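Local coordinates for protein aspartate aminotransferase (PDB 3K7Y) that probably catalyses the reversible transfer of an amino group from L-aspartate to 2-oxoglutarate as a homodimeric, pyridoxal-phosphate-dependent enzyme, at residues V243-S248 against A258-I263. Sequence-based numbering, arbitrary orientation.
With PLP (pyridoxal-5'-phosphate), chain B.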
ATOM      1  N   VAL A 243       3.188  16.919  -7.306  1.00 61.19           N
ATOM      2  CA  VAL A 243       4.243  16.660  -6.339  1.00 60.44           C
ATOM      3  C   VAL A 243       4.086  15.276  -5.696  1.00 59.62           C
ATOM      4  O   VAL A 243       3.028  14.953  -5.134  1.00 59.62           O
ATOM      5  CB  VAL A 243       4.313  17.762  -5.242  1.00 61.20           C
ATOM      6  CG1 VAL A 243       5.617  17.654  -4.468  1.00 60.78           C
ATOM      7  CG2 VAL A 243       4.175  19.157  -5.839  1.00 61.17           C
ATOM      8  N   CYS A 244       5.136  14.463  -5.804  1.00 58.50           N
ATOM      9  CA  CYS A 244       5.234  13.234  -5.040  1.00 57.58           C
ATOM     10  C   CYS A 244       6.163  13.505  -3.884  1.00 57.20           C
ATOM     11  O   CYS A 244       7.303  13.928  -4.085  1.00 58.26           O
ATOM     12  CB  CYS A 244       5.780  12.105  -5.905  1.00 57.42           C
ATOM     13  SG  CYS A 244       4.747  11.789  -7.357  1.00 60.15           S
ATOM     14  N   GLN A 245       5.682  13.250  -2.674  1.00 56.18           N
ATOM     15  CA  GLN A 245       6.391  13.634  -1.459  1.00 55.70           C
ATOM     16  C   GLN A 245       6.547  12.439  -0.536  1.00 55.07           C
ATOM     17  O   GLN A 245       5.563  11.771  -0.221  1.00 55.10           O
ATOM     18  CB  GLN A 245       5.617  14.762  -0.797  1.00 56.44           C
ATOM     19  CG  GLN A 245       5.694  14.915   0.715  1.00 57.52           C
ATOM     20  CD  GLN A 245       5.164  16.284   1.159  1.00 58.30           C
ATOM     21  OE1 GLN A 245       5.333  16.705   2.303  1.00 59.46           O
ATOM     22  NE2 GLN A 245       4.545  16.991   0.233  1.00 57.77           N
ATOM     23  N   SER A 246       7.789  12.154  -0.140  1.00 54.37           N
ATOM     24  CA  SER A 246       8.098  11.074   0.787  1.00 53.58           C
ATOM     25  C   SER A 246       8.577  11.636   2.099  1.00 54.46           C
ATOM     26  O   SER A 246       9.233  12.680   2.129  1.00 55.47           O
ATOM     27  CB  SER A 246       9.190  10.172   0.225  1.00 53.43           C
ATOM     28  OG  SER A 246       9.636   9.256   1.219  1.00 53.72           O
ATOM     29  N   PHE A 247       8.259  10.933   3.181  1.00 54.54           N
ATOM     30  CA  PHE A 247       8.704  11.300   4.514  1.00 55.33           C
ATOM     31  C   PHE A 247       9.524  10.153   5.055  1.00 55.98           C
ATOM     32  O   PHE A 247       9.674  10.004   6.280  1.00 56.78           O
ATOM     33  CB  PHE A 247       7.519  11.482   5.438  1.00 55.50           C
ATOM     34  CG  PHE A 247       6.537  12.508   4.991  1.00 55.83           C
ATOM     35  CD1 PHE A 247       6.791  13.861   5.153  1.00 57.70           C
ATOM     36  CD2 PHE A 247       5.315  12.123   4.459  1.00 55.57           C
ATOM     37  CE1 PHE A 247       5.842  14.817   4.770  1.00 58.25           C
ATOM     38  CE2 PHE A 247       4.369  13.072   4.071  1.00 55.12           C
ATOM     39  CZ  PHE A 247       4.632  14.416   4.228  1.00 56.44           C
ATOM     40  N   SER A 248      10.031   9.318   4.152  1.00 55.49           N
ATOM     41  CA  SER A 248      10.819   8.188   4.583  1.00 56.82           C
ATOM     42  C   SER A 248      12.114   8.632   5.208  1.00 58.60           C
ATOM     43  O   SER A 248      12.553   8.012   6.179  1.00 59.79           O
ATOM     44  CB  SER A 248      11.062   7.196   3.465  1.00 56.04           C
ATOM     45  OG  SER A 248      10.064   6.189   3.512  1.00 57.28           O
ATOM     46  N   ALA A 258       5.340   6.432   4.682  1.00 58.44           N
ATOM     47  CA  ALA A 258       4.585   7.704   4.657  1.00 58.67           C
ATOM     48  C   ALA A 258       4.877   8.531   3.387  1.00 57.90           C
ATOM     49  O   ALA A 258       6.046   8.890   3.121  1.00 58.26           O
ATOM     50  CB  ALA A 258       4.851   8.527   5.914  1.00 59.61           C
ATOM     51  N   GLY A 259       3.831   8.801   2.600  1.00 56.86           N
ATOM     52  CA  GLY A 259       3.965   9.635   1.402  1.00 55.92           C
ATOM     53  C   GLY A 259       2.699  10.378   0.998  1.00 56.13           C
ATOM     54  O   GLY A 259       1.596  10.030   1.428  1.00 57.05           O
ATOM     55  N   ALA A 260       2.845  11.390   0.147  1.00 55.49           N
ATOM     56  CA  ALA A 260       1.701  12.139  -0.344  1.00 55.53           C
ATOM     57  C   ALA A 260       1.802  12.440  -1.844  1.00 54.97           C
ATOM     58  O   ALA A 260       2.883  12.378  -2.408  1.00 54.48           O
ATOM     59  CB  ALA A 260       1.557  13.408   0.445  1.00 56.70           C
ATOM     60  N   LEU A 261       0.670  12.760  -2.471  1.00 55.53           N
ATOM     61  CA  LEU A 261       0.600  13.155  -3.884  1.00 55.74           C
ATOM     62  C   LEU A 261      -0.159  14.478  -4.007  1.00 57.46           C
ATOM     63  O   LEU A 261      -1.325  14.545  -3.627  1.00 58.32           O
ATOM     64  CB  LEU A 261      -0.172  12.099  -4.688  1.00 55.17           C
ATOM     65  CG  LEU A 261       0.094  11.747  -6.170  1.00 54.53           C
ATOM     66  CD1 LEU A 261      -1.178  11.249  -6.890  1.00 52.13           C
ATOM     67  CD2 LEU A 261       0.750  12.883  -6.969  1.00 55.52           C
ATOM     68  N   HIS A 262       0.479  15.518  -4.538  1.00 58.63           N
ATOM     69  CA  HIS A 262      -0.204  16.793  -4.738  1.00 61.06           C
ATOM     70  C   HIS A 262      -0.397  17.113  -6.208  1.00 62.18           C
ATOM     71  O   HIS A 262       0.560  17.096  -6.986  1.00 61.93           O
ATOM     72  CB  HIS A 262       0.559  17.922  -4.060  1.00 61.97           C
ATOM     73  CG  HIS A 262       0.886  17.644  -2.627  1.00 62.99           C
ATOM     74  ND1 HIS A 262      -0.038  17.778  -1.612  1.00 64.10           N
ATOM     75  CD2 HIS A 262       2.027  17.204  -2.042  1.00 61.84           C
ATOM     76  CE1 HIS A 262       0.523  17.441  -0.464  1.00 63.79           C
ATOM     77  NE2 HIS A 262       1.776  17.092  -0.698  1.00 62.03           N
ATOM     78  N   ILE A 263      -1.643  17.383  -6.589  1.00 64.47           N
ATOM     79  CA  ILE A 263      -1.958  17.808  -7.955  1.00 66.44           C
ATOM     80  C   ILE A 263      -2.646  19.163  -7.927  1.00 69.69           C
ATOM     81  O   ILE A 263      -3.642  19.348  -7.225  1.00 70.92           O
ATOM     82  CB  ILE A 263      -2.834  16.784  -8.722  1.00 65.71           C
ATOM     83  CG1 ILE A 263      -2.097  15.452  -8.862  1.00 63.05           C
ATOM     84  CG2 ILE A 263      -3.216  17.334 -10.110  1.00 66.42           C
ATOM     85  CD1 ILE A 263      -2.938  14.346  -9.377  1.00 60.14           C
TER
HETATM   86  N1  PLP B 406      12.058   9.353  -5.123  1.00 59.51           N
HETATM   87  C2  PLP B 406      13.399   9.408  -4.841  1.00 57.07           C
HETATM   88  C2A PLP B 406      14.249  10.318  -5.644  1.00 55.74           C
HETATM   89  C3  PLP B 406      13.925   8.632  -3.819  1.00 58.25           C
HETATM   90  O3  PLP B 406      15.263   8.700  -3.524  1.00 58.49           O
HETATM   91  C4  PLP B 406      13.088   7.787  -3.089  1.00 59.75           C
HETATM   92  C4A PLP B 406      13.677   7.082  -1.905  1.00 62.37           C
HETATM   93  O4A PLP B 406      13.591   7.607  -0.787  1.00 65.22           O
HETATM   94  C5  PLP B 406      11.708   7.729  -3.365  1.00 60.08           C
HETATM   95  C6  PLP B 406      11.211   8.521  -4.403  1.00 60.52           C
HETATM   96  C5A PLP B 406      10.708   6.825  -2.637  1.00 59.02           C
HETATM   97  O4P PLP B 406      10.719   6.871  -1.221  1.00 57.43           O
HETATM   98  P   PLP B 406       9.825   5.832  -0.356  1.00 56.10           P
HETATM   99  O1P PLP B 406       9.439   6.422   0.971  1.00 55.19           O
HETATM  100  O2P PLP B 406      10.657   4.622  -0.026  1.00 56.20           O
HETATM  101  O3P PLP B 406       8.586   5.509  -1.160  1.00 53.43           O
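Phe247 N, just past the end of its strand, still bonds across to Ala258 O at 3.0 Å, while the serines on both sides of it, Ser246 and Ser248, hold the cofactor phosphate. The two segments run antiparallel. Val243 pairs with His262, and Gln245 with Ala260, each through two backbone hydrogen bonds. The Phe247 ring sends CD2 to within 3.9 Å of Ala258 CB, with Gly259 N at its edge. On the same face as Val243, the extended Gln245 side chain crosses obliquely to His262, amide and ring planes 52° apart. Val243 CB packs against His262 CB at 3.9 Å. Helix 75-86 covers His262 and Gln245. On the other face Cys244 SG and Leu261 CD2 touch, beside helix 105-118. A chi1 of 171° sets Ser246 OG beside its carbonyl carbon, where Ser248 N reaches it in an ST turn. Ser246 OG donates to O1P of pyridoxal phosphate at 2.9 Å. Ser248 OG gives the same O1P a second bond of 2.6 Å. Arg257 and Thr107 N also bond to the cofactor. The hairpin belongs to the large mixed sheet of this aminotransferase fold. Accepting from Ser248 N leaves the Ser246 proton for O1P, so strand end and turn present two donors to one phosphate oxygen.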